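Local coordinates for endosialidase (Enterobacteria phage phi92, PDB 4HIZ), which cleaves sialic acid polymers internally, at both alpha-2,8 and alpha-2,9 linkages, probably to help the phage through the polysialic acid capsule of its host, at residues D88-Y93 / I97-M102; L112-V117 / M149-C154; N398-K403 / L484-G489. All coordinates share one frame; numbering follows the deposited sequence.

Contact 1 (D88-Y93 / I97-M102); sequences DKTFVY and IYAPFM. With NA (sodium ion), chain B; EDO (1,2-ethanediol), chain L.
Phe91 and Tyr98 stand opposite each other as an antiparallel hydrogen-bonded pair: Tyr98 N donates to Phe91 O at 2.8 Å, and Phe91 N returns a longer bond to Tyr98 O at 3.2 Å. Val92 and Ile97 follow as a non-hydrogen-bonded pair. The axes of 91-93 and 97-102 run at 143°, well short of strictly antiparallel. Before Phe91 the regular pairing stops: Lys89 lies across from Pro100, whose ring nitrogen has no hydrogen to give, and Pro100 CG rests 3.4 Å from Lys89 O instead.

On one face of the hairpin the two aromatic rings carry the contact. With CG set between the backbone N and the carbonyl carbon (chi1 64°), the Phe91 ring turns over to Tyr98 and receives Tyr98 CB against its face, 3.7 Å from the ring centroid. The rings are nearly parallel, at 16°, yet slid apart, and Phe91 CE1 comes within 3.3 Å of Tyr98 CD1, a tight fit. Flat aromatic rings can lie this close. This beta hairpin belongs to a sheet of the catalytic beta propeller, in which strand 96-104 pairs with 113-119 on its other side. On the opposite face, Val92 and Ile97 lie side by side, beta-branched aliphatics whose side chains both touch Cys478.

Water 1 bridges Tyr93 O and Tyr98 OH, the latter at 2.7 Å. Thr90 O binds the sodium ion at 2.7 Å, together with water 2 and Val477 O, joining the loop before the hairpin to strand 473-480. Val92 N donates to O1 of a 1,2-ethanediol, probably from the crystallisation liquor. Lys89 lays its aliphatic chain along Pro100, with bends at chi3 and chi4, and its ammonium group is hydrogen-bonded to the carbonyl oxygens of Trp85, Gln87 and Cys148.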
loop_
_atom_site.group_PDB
_atom_site.type_symbol
_atom_site.label_atom_id
_atom_site.label_comp_id
_atom_site.label_asym_id
_atom_site.label_seq_id
_atom_site.Cartn_x
_atom_site.Cartn_y
_atom_site.Cartn_z
ATOM N N ASP A 88 -21.250 0.643 19.923
ATOM C CA ASP A 88 -20.955 -0.700 20.415
ATOM C C ASP A 88 -21.563 -1.621 19.351
ATOM O O ASP A 88 -22.734 -2.026 19.469
ATOM C CB ASP A 88 -21.586 -0.960 21.796
ATOM C CG ASP A 88 -21.302 -2.365 22.315
ATOM O OD1 ASP A 88 -20.357 -3.024 21.787
ATOM O OD2 ASP A 88 -22.021 -2.830 23.244
ATOM N N LYS A 89 -20.784 -1.914 18.311
ATOM C CA LYS A 89 -21.294 -2.455 17.051
ATOM C C LYS A 89 -20.621 -3.725 16.594
ATOM O O LYS A 89 -21.031 -4.286 15.566
ATOM C CB LYS A 89 -21.075 -1.417 15.911
ATOM C CG LYS A 89 -21.874 -0.106 16.127
ATOM C CD LYS A 89 -21.703 0.842 14.939
ATOM C CE LYS A 89 -20.267 1.509 14.950
ATOM N NZ LYS A 89 -20.182 2.620 16.043
ATOM N N THR A 90 -19.567 -4.169 17.277
ATOM C CA THR A 90 -18.854 -5.350 16.744
ATOM C C THR A 90 -19.676 -6.637 16.776
ATOM O O THR A 90 -20.575 -6.789 17.608
ATOM C CB THR A 90 -17.502 -5.601 17.454
ATOM O OG1 THR A 90 -17.716 -5.955 18.822
ATOM C CG2 THR A 90 -16.571 -4.384 17.322
ATOM N N PHE A 91 -19.358 -7.564 15.874
ATOM C CA PHE A 91 -20.016 -8.864 15.868
ATOM C C PHE A 91 -19.204 -9.841 15.039
ATOM O O PHE A 91 -18.311 -9.440 14.277
ATOM C CB PHE A 91 -21.485 -8.718 15.347
ATOM C CG PHE A 91 -21.586 -8.256 13.914
ATOM C CD1 PHE A 91 -21.527 -9.176 12.848
ATOM C CD2 PHE A 91 -21.702 -6.903 13.610
ATOM C CE1 PHE A 91 -21.615 -8.723 11.523
ATOM C CE2 PHE A 91 -21.799 -6.441 12.281
ATOM C CZ PHE A 91 -21.748 -7.356 11.224
ATOM N N VAL A 92 -19.473 -11.125 15.248
ATOM C CA VAL A 92 -18.850 -12.208 14.479
ATOM C C VAL A 92 -19.972 -12.957 13.762
ATOM O O VAL A 92 -21.019 -13.297 14.372
ATOM C CB VAL A 92 -18.055 -13.138 15.410
ATOM C CG1 VAL A 92 -17.400 -14.298 14.619
ATOM C CG2 VAL A 92 -16.971 -12.317 16.193
ATOM N N TYR A 93 -19.798 -13.159 12.469
ATOM C CA TYR A 93 -20.811 -13.888 11.687
ATOM C C TYR A 93 -20.116 -14.769 10.662
ATOM O O TYR A 93 -19.261 -14.273 9.898
ATOM C CB TYR A 93 -21.769 -12.914 10.986
ATOM C CG TYR A 93 -22.920 -13.624 10.285
ATOM C CD1 TYR A 93 -24.061 -14.035 11.007
ATOM C CD2 TYR A 93 -22.881 -13.836 8.899
ATOM C CE1 TYR A 93 -25.093 -14.689 10.330
ATOM C CE2 TYR A 93 -23.912 -14.488 8.213
ATOM C CZ TYR A 93 -25.005 -14.907 8.931
ATOM O OH TYR A 93 -26.060 -15.511 8.256
ATOM N N ILE A 97 -14.857 -11.711 11.572
ATOM C CA ILE A 97 -15.029 -10.704 12.626
ATOM C C ILE A 97 -15.271 -9.342 11.976
ATOM O O ILE A 97 -14.488 -8.901 11.131
ATOM C CB ILE A 97 -13.770 -10.629 13.521
ATOM C CG1 ILE A 97 -13.433 -12.016 14.083
ATOM C CG2 ILE A 97 -13.971 -9.599 14.682
ATOM C CD1 ILE A 97 -11.959 -12.137 14.523
ATOM N N TYR A 98 -16.364 -8.678 12.373
ATOM C CA TYR A 98 -16.714 -7.366 11.843
ATOM C C TYR A 98 -16.508 -6.291 12.893
ATOM O O TYR A 98 -16.982 -6.410 14.039
ATOM C CB TYR A 98 -18.195 -7.320 11.426
ATOM C CG TYR A 98 -18.518 -8.225 10.236
ATOM C CD1 TYR A 98 -18.679 -9.614 10.392
ATOM C CD2 TYR A 98 -18.707 -7.677 8.973
ATOM C CE1 TYR A 98 -19.004 -10.411 9.310
ATOM C CE2 TYR A 98 -19.010 -8.476 7.870
ATOM C CZ TYR A 98 -19.171 -9.836 8.056
ATOM O OH TYR A 98 -19.475 -10.604 6.965
ATOM N N ALA A 99 -15.791 -5.245 12.501
ATOM C CA ALA A 99 -15.565 -4.088 13.372
ATOM C C ALA A 99 -16.113 -2.824 12.682
ATOM O O ALA A 99 -15.386 -2.098 11.954
ATOM C CB ALA A 99 -14.023 -3.915 13.664
ATOM N N PRO A 100 -17.404 -2.533 12.903
ATOM C CA PRO A 100 -17.977 -1.318 12.343
ATOM C C PRO A 100 -17.554 -0.121 13.189
ATOM O O PRO A 100 -17.256 -0.273 14.379
ATOM C CB PRO A 100 -19.503 -1.538 12.488
ATOM C CG PRO A 100 -19.642 -3.054 12.742
ATOM C CD PRO A 100 -18.417 -3.351 13.589
ATOM N N PHE A 101 -17.475 1.040 12.551
ATOM C CA PHE A 101 -16.960 2.261 13.207
ATOM C C PHE A 101 -17.400 3.435 12.336
ATOM O O PHE A 101 -18.210 3.253 11.405
ATOM C CB PHE A 101 -15.416 2.193 13.333
ATOM C CG PHE A 101 -14.681 2.230 12.015
ATOM C CD1 PHE A 101 -14.565 1.057 11.206
ATOM C CD2 PHE A 101 -14.061 3.405 11.595
ATOM C CE1 PHE A 101 -13.852 1.089 9.995
ATOM C CE2 PHE A 101 -13.345 3.464 10.381
ATOM C CZ PHE A 101 -13.236 2.296 9.576
ATOM N N MET A 102 -16.969 4.657 12.647
ATOM C CA MET A 102 -17.271 5.779 11.775
ATOM C C MET A 102 -15.942 6.419 11.327
ATOM O O MET A 102 -15.013 6.573 12.142
ATOM C CB MET A 102 -18.178 6.799 12.519
ATOM C CG MET A 102 -19.631 6.177 12.677
ATOM S SD MET A 102 -20.637 7.339 13.646
ATOM C CE MET A 102 -20.085 7.016 15.308
HETATM NA NA NA B . -20.536 -7.556 20.189
HETATM C C1 EDO L . -20.703 -12.781 18.119
HETATM O O1 EDO L . -21.176 -11.541 17.599
HETATM C C2 EDO L . -20.473 -12.755 19.632
HETATM O O2 EDO L . -19.638 -11.663 19.965
HETATM O O HOH W 1 -19.585 -13.271 7.317
HETATM O O HOH W 2 -22.611 -9.502 20.313
#

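Contact 2 (L112-V117 / M149-C154); sequences LHVAWV and MSMGVC
Met151 reaches from its strand toward Val114 and Trp116, and its side chain alone supplies what 149-154 brings to the contact. The interaction is apolar throughout: no hydrogen bond joins the two segments, and the backbones stay well apart, with the CA atoms of Val114 and Met149, the nearest pair, separated by 9.3 Å.

The aliphatic part of the contact is a meeting of methyl groups. Val114 and Met151 approach tip to tip, Val114 CG1 lying 4.1 Å from Met151 CE. Methionine suits the span because its unbranched chain is long and pliable: CG lies anti to the backbone N (chi1 -176°), the next torsion is also extended, and the bend comes last, at chi3 (-72°), turning the terminal methyl aside toward the valine. Valine, short and branched close to the backbone, offers a compact surface to meet it.

The sulfur makes the second, looser approach. Met151 SD lies 4.5 Å from Trp116 CE3, coming obliquely to the six-membered part of the indole. The same indole meets Tyr98 edge-to-face, and its NE1 is hydrogen-bonded to Glu130 OE1, which satisfies the one polar atom of this large, buried side chain and helps fix its rotation. Pro100, Leu158 and Ala160 also touch the methionine.

Strand 113-119 pairs with 96-104, whereas strand 144-154 begins a separate antiparallel sheet with 157-166. The side chains of Val114, Trp116 and Met151 therefore bridge two sheets whose segments here are joined by no hydrogen bond. Such hydrophobic packing between the faces of successive sheets, each blade leaning on the next, is characteristic of a beta propeller, here the catalytic domain of the endosialidase.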
loop_
_atom_site.group_PDB
_atom_site.type_symbol
_atom_site.label_atom_id
_atom_site.label_comp_id
_atom_site.label_asym_id
_atom_site.label_seq_id
_atom_site.Cartn_x
_atom_site.Cartn_y
_atom_site.Cartn_z
ATOM N N LEU A 112 -18.626 12.282 7.225
ATOM C CA LEU A 112 -18.483 10.994 7.901
ATOM C C LEU A 112 -19.232 9.842 7.183
ATOM O O LEU A 112 -20.356 10.023 6.702
ATOM C CB LEU A 112 -18.993 11.136 9.349
ATOM C CG LEU A 112 -18.955 9.925 10.277
ATOM C CD1 LEU A 112 -18.790 10.441 11.708
ATOM C CD2 LEU A 112 -20.260 9.104 10.176
ATOM N N HIS A 113 -18.610 8.656 7.127
ATOM C CA HIS A 113 -19.302 7.417 6.738
ATOM C C HIS A 113 -19.373 6.439 7.897
ATOM O O HIS A 113 -18.383 6.274 8.637
ATOM C CB HIS A 113 -18.492 6.705 5.604
ATOM C CG HIS A 113 -18.521 7.419 4.298
ATOM N ND1 HIS A 113 -19.548 7.272 3.386
ATOM C CD2 HIS A 113 -17.627 8.264 3.724
ATOM C CE1 HIS A 113 -19.278 7.977 2.297
ATOM N NE2 HIS A 113 -18.120 8.589 2.475
ATOM N N VAL A 114 -20.509 5.734 8.050
ATOM C CA VAL A 114 -20.507 4.520 8.867
ATOM C C VAL A 114 -19.787 3.461 8.035
ATOM O O VAL A 114 -20.023 3.374 6.846
ATOM C CB VAL A 114 -21.949 4.094 9.190
ATOM C CG1 VAL A 114 -21.945 2.824 10.049
ATOM C CG2 VAL A 114 -22.662 5.262 9.936
ATOM N N ALA A 115 -18.880 2.711 8.642
ATOM C CA ALA A 115 -18.005 1.830 7.843
ATOM C C ALA A 115 -17.705 0.581 8.622
ATOM O O ALA A 115 -18.045 0.473 9.785
ATOM C CB ALA A 115 -16.676 2.606 7.609
ATOM N N TRP A 116 -17.021 -0.382 8.015
ATOM C CA TRP A 116 -16.431 -1.431 8.843
ATOM C C TRP A 116 -15.117 -1.881 8.246
ATOM O O TRP A 116 -14.829 -1.613 7.070
ATOM C CB TRP A 116 -17.365 -2.641 9.053
ATOM C CG TRP A 116 -17.842 -3.415 7.801
ATOM C CD1 TRP A 116 -17.153 -3.656 6.623
ATOM C CD2 TRP A 116 -19.100 -4.082 7.674
ATOM N NE1 TRP A 116 -17.923 -4.433 5.769
ATOM C CE2 TRP A 116 -19.140 -4.677 6.383
ATOM C CE3 TRP A 116 -20.216 -4.196 8.518
ATOM C CZ2 TRP A 116 -20.244 -5.405 5.938
ATOM C CZ3 TRP A 116 -21.321 -4.924 8.071
ATOM C CH2 TRP A 116 -21.326 -5.506 6.794
ATOM N N VAL A 117 -14.317 -2.503 9.096
ATOM C CA VAL A 117 -13.235 -3.379 8.609
ATOM C C VAL A 117 -13.505 -4.775 9.151
ATOM O O VAL A 117 -14.264 -4.949 10.136
ATOM C CB VAL A 117 -11.787 -2.908 9.019
ATOM C CG1 VAL A 117 -11.435 -1.566 8.320
ATOM C CG2 VAL A 117 -11.667 -2.794 10.564
ATOM N N MET A 149 -24.174 3.979 16.433
ATOM C CA MET A 149 -23.524 3.264 17.531
ATOM C C MET A 149 -24.253 1.969 17.917
ATOM O O MET A 149 -23.912 1.343 18.930
ATOM C CB MET A 149 -23.344 4.173 18.757
ATOM C CG MET A 149 -22.311 5.300 18.505
ATOM S SD MET A 149 -22.192 6.321 19.971
ATOM C CE MET A 149 -20.809 7.365 19.468
ATOM N N SER A 150 -25.249 1.554 17.128
ATOM C CA SER A 150 -25.965 0.313 17.435
ATOM C C SER A 150 -26.073 -0.480 16.143
ATOM O O SER A 150 -26.694 -0.001 15.176
ATOM C CB SER A 150 -27.389 0.643 17.949
ATOM O OG SER A 150 -28.064 -0.579 18.233
ATOM N N MET A 151 -25.478 -1.680 16.124
ATOM C CA MET A 151 -25.527 -2.556 14.956
ATOM C C MET A 151 -25.269 -3.989 15.405
ATOM O O MET A 151 -24.526 -4.227 16.374
ATOM C CB MET A 151 -24.377 -2.161 13.992
ATOM C CG MET A 151 -24.367 -2.955 12.661
ATOM S SD MET A 151 -23.005 -2.417 11.564
ATOM C CE MET A 151 -23.608 -0.806 11.028
ATOM N N GLY A 152 -25.865 -4.942 14.696
ATOM C CA GLY A 152 -25.591 -6.351 14.964
ATOM C C GLY A 152 -26.404 -7.232 14.035
ATOM O O GLY A 152 -26.984 -6.769 13.045
ATOM N N VAL A 153 -26.435 -8.519 14.363
ATOM C CA VAL A 153 -27.076 -9.521 13.490
ATOM C C VAL A 153 -28.200 -10.172 14.277
ATOM O O VAL A 153 -28.018 -10.537 15.450
ATOM C CB VAL A 153 -26.059 -10.597 13.056
ATOM C CG1 VAL A 153 -26.764 -11.708 12.233
ATOM C CG2 VAL A 153 -24.923 -9.953 12.240
ATOM N N CYS A 154 -29.362 -10.313 13.630
ATOM C CA CYS A 154 -30.461 -11.049 14.237
ATOM C C CYS A 154 -31.120 -11.841 13.126
ATOM O O CYS A 154 -31.462 -11.280 12.088
ATOM C CB CYS A 154 -31.459 -10.064 14.860
ATOM S SG CYS A 154 -32.805 -10.953 15.735
#

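Contact 3 (N398-K403 / L484-G489); sequences NLPFAK and LYYIFG
Pro400 and Tyr486 bury the most surface here, closely followed by Leu484 and Ala402. The proline's CG comes obliquely to the tyrosine ring, 3.7 Å from Tyr486 CE1. Tyr486 reaches it because CG is anti to the backbone N (chi1 170°), which carries the long ring across toward 398-403; proline, rigid and compact, offers its CG methylene in return. One face of the tyrosine ring is packed by Phe488 CD1 from its own strand, and Phe411 also stacks on the ring.

The two strands belong to different sheets of the beta propeller, 401-404 pairing with 407-413 and 483-490 lying between 473-480 and 516-523, so this is side-chain packing from blade to blade. Farther along, Ala402 CB meets Leu484 CD1 at 3.9 Å: alanine, with a single methyl, lets the longer leucine branch come up against it. Val477 lies against Pro400, Ala402 and Tyr486.

A polar link is added at the phenol end. Water 3 lies in the plane of the Tyr486 ring, 2.8 Å from its OH, and donates to Asn398 OD1 at 3.0 Å. The same hydroxyl is also hydrogen-bonded to Thr413 OG1, its strongest polar partner.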
loop_
_atom_site.group_PDB
_atom_site.type_symbol
_atom_site.label_atom_id
_atom_site.label_comp_id
_atom_site.label_asym_id
_atom_site.label_seq_id
_atom_site.Cartn_x
_atom_site.Cartn_y
_atom_site.Cartn_z
ATOM N N ASN A 398 -17.412 4.144 27.861
ATOM C CA ASN A 398 -18.354 3.028 27.874
ATOM C C ASN A 398 -17.612 1.780 28.355
ATOM O O ASN A 398 -16.374 1.732 28.329
ATOM C CB ASN A 398 -19.049 2.810 26.512
ATOM C CG ASN A 398 -18.093 2.360 25.437
ATOM O OD1 ASN A 398 -16.995 2.855 25.381
ATOM N ND2 ASN A 398 -18.502 1.457 24.586
ATOM N N LEU A 399 -18.360 0.765 28.775
ATOM C CA LEU A 399 -17.779 -0.442 29.365
ATOM C C LEU A 399 -18.311 -1.684 28.650
ATOM O O LEU A 399 -19.165 -2.410 29.177
ATOM C CB LEU A 399 -18.097 -0.545 30.861
ATOM C CG LEU A 399 -17.455 0.535 31.765
ATOM C CD1 LEU A 399 -17.833 0.270 33.242
ATOM C CD2 LEU A 399 -15.942 0.531 31.630
ATOM N N PRO A 400 -17.838 -1.925 27.434
ATOM C CA PRO A 400 -18.317 -3.108 26.696
ATOM C C PRO A 400 -17.777 -4.387 27.308
ATOM O O PRO A 400 -16.754 -4.412 28.039
ATOM C CB PRO A 400 -17.794 -2.878 25.267
ATOM C CG PRO A 400 -16.472 -2.153 25.524
ATOM C CD PRO A 400 -16.837 -1.156 26.667
ATOM N N PHE A 401 -18.473 -5.486 27.037
ATOM C CA PHE A 401 -18.161 -6.700 27.767
ATOM C C PHE A 401 -18.705 -7.908 27.037
ATOM O O PHE A 401 -19.568 -7.780 26.148
ATOM C CB PHE A 401 -18.765 -6.652 29.187
ATOM C CG PHE A 401 -20.273 -6.617 29.197
ATOM C CD1 PHE A 401 -20.942 -5.388 29.114
ATOM C CD2 PHE A 401 -21.019 -7.803 29.282
ATOM C CE1 PHE A 401 -22.353 -5.333 29.119
ATOM C CE2 PHE A 401 -22.440 -7.738 29.299
ATOM C CZ PHE A 401 -23.084 -6.518 29.197
ATOM N N ALA A 402 -18.194 -9.077 27.407
ATOM C CA ALA A 402 -18.849 -10.336 27.029
ATOM C C ALA A 402 -18.904 -11.263 28.237
ATOM O O ALA A 402 -18.101 -11.113 29.167
ATOM C CB ALA A 402 -18.015 -11.026 25.902
ATOM N N LYS A 403 -19.829 -12.231 28.220
ATOM C CA LYS A 403 -19.900 -13.241 29.282
ATOM C C LYS A 403 -19.211 -14.506 28.785
ATOM O O LYS A 403 -19.520 -15.006 27.691
ATOM C CB LYS A 403 -21.360 -13.573 29.646
ATOM C CG LYS A 403 -21.456 -14.537 30.810
ATOM C CD LYS A 403 -22.927 -14.596 31.304
ATOM C CE LYS A 403 -23.058 -15.478 32.525
ATOM N NZ LYS A 403 -22.907 -16.921 32.113
ATOM N N LEU A 484 -11.512 -13.690 22.621
ATOM C CA LEU A 484 -12.377 -12.531 22.865
ATOM C C LEU A 484 -11.633 -11.294 22.301
ATOM O O LEU A 484 -10.406 -11.238 22.360
ATOM C CB LEU A 484 -12.580 -12.411 24.377
ATOM C CG LEU A 484 -13.299 -11.128 24.846
ATOM C CD1 LEU A 484 -14.106 -11.421 26.149
ATOM C CD2 LEU A 484 -12.329 -9.958 25.084
ATOM N N TYR A 485 -12.366 -10.336 21.741
ATOM C CA TYR A 485 -11.780 -9.138 21.130
ATOM C C TYR A 485 -12.377 -7.891 21.778
ATOM O O TYR A 485 -13.598 -7.705 21.770
ATOM C CB TYR A 485 -12.088 -9.079 19.634
ATOM C CG TYR A 485 -11.602 -10.331 18.921
ATOM C CD1 TYR A 485 -12.404 -11.484 18.879
ATOM C CD2 TYR A 485 -10.353 -10.377 18.294
ATOM C CE1 TYR A 485 -11.982 -12.657 18.267
ATOM C CE2 TYR A 485 -9.938 -11.533 17.669
ATOM C CZ TYR A 485 -10.738 -12.650 17.655
ATOM O OH TYR A 485 -10.289 -13.822 17.033
ATOM N N TYR A 486 -11.504 -7.048 22.331
ATOM C CA TYR A 486 -11.918 -5.688 22.697
ATOM C C TYR A 486 -11.377 -4.804 21.596
ATOM O O TYR A 486 -10.149 -4.702 21.427
ATOM C CB TYR A 486 -11.344 -5.304 24.061
ATOM C CG TYR A 486 -11.487 -3.819 24.460
ATOM C CD1 TYR A 486 -12.693 -3.151 24.326
ATOM C CD2 TYR A 486 -10.397 -3.095 24.967
ATOM C CE1 TYR A 486 -12.855 -1.847 24.723
ATOM C CE2 TYR A 486 -10.523 -1.767 25.366
ATOM C CZ TYR A 486 -11.765 -1.148 25.232
ATOM O OH TYR A 486 -11.907 0.166 25.614
ATOM N N ILE A 487 -12.264 -4.171 20.843
ATOM C CA ILE A 487 -11.850 -3.458 19.636
ATOM C C ILE A 487 -12.218 -2.010 19.887
ATOM O O ILE A 487 -13.386 -1.680 20.175
ATOM C CB ILE A 487 -12.561 -4.007 18.379
ATOM C CG1 ILE A 487 -12.350 -5.528 18.323
ATOM C CG2 ILE A 487 -12.030 -3.316 17.082
ATOM C CD1 ILE A 487 -12.892 -6.180 17.034
ATOM N N PHE A 488 -11.231 -1.133 19.788
ATOM C CA PHE A 488 -11.383 0.187 20.413
ATOM C C PHE A 488 -10.386 1.180 19.837
ATOM O O PHE A 488 -9.534 0.809 19.030
ATOM C CB PHE A 488 -11.207 0.087 21.934
ATOM C CG PHE A 488 -9.800 -0.268 22.372
ATOM C CD1 PHE A 488 -9.296 -1.544 22.164
ATOM C CD2 PHE A 488 -8.984 0.682 22.980
ATOM C CE1 PHE A 488 -8.002 -1.899 22.557
ATOM C CE2 PHE A 488 -7.695 0.354 23.383
ATOM C CZ PHE A 488 -7.199 -0.950 23.177
ATOM N N GLY A 489 -10.480 2.444 20.279
ATOM C CA GLY A 489 -9.644 3.499 19.688
ATOM C C GLY A 489 -8.366 3.829 20.430
ATOM O O GLY A 489 -8.256 3.655 21.645
HETATM O O HOH W 3 -14.463 1.239 25.464
#

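Contact 1 sits between the other two. Its centre is about 6 Å from that of contact 2 and about 11 Å from that of contact 3, while the centres of contacts 2 and 3 are about 15 Å apart, and their nearest atoms about 7 Å. Toward contact 2 the link is partly backbone, with Ala99 N and Val117 O at 2.8 Å, a probable hydrogen bond, and partly packing, Phe91 CD1 lying 3.5 Å from Val153 CG2. Toward contact 3 it is packing: Ile97 CD1 approaches Tyr485 CZ at 3.4 Å. The sodium ion of contact 1 lies about 7 Å from the Ala402 side chain. None of the three holds a residue of the bound-glycan pockets; they pack the propeller interior.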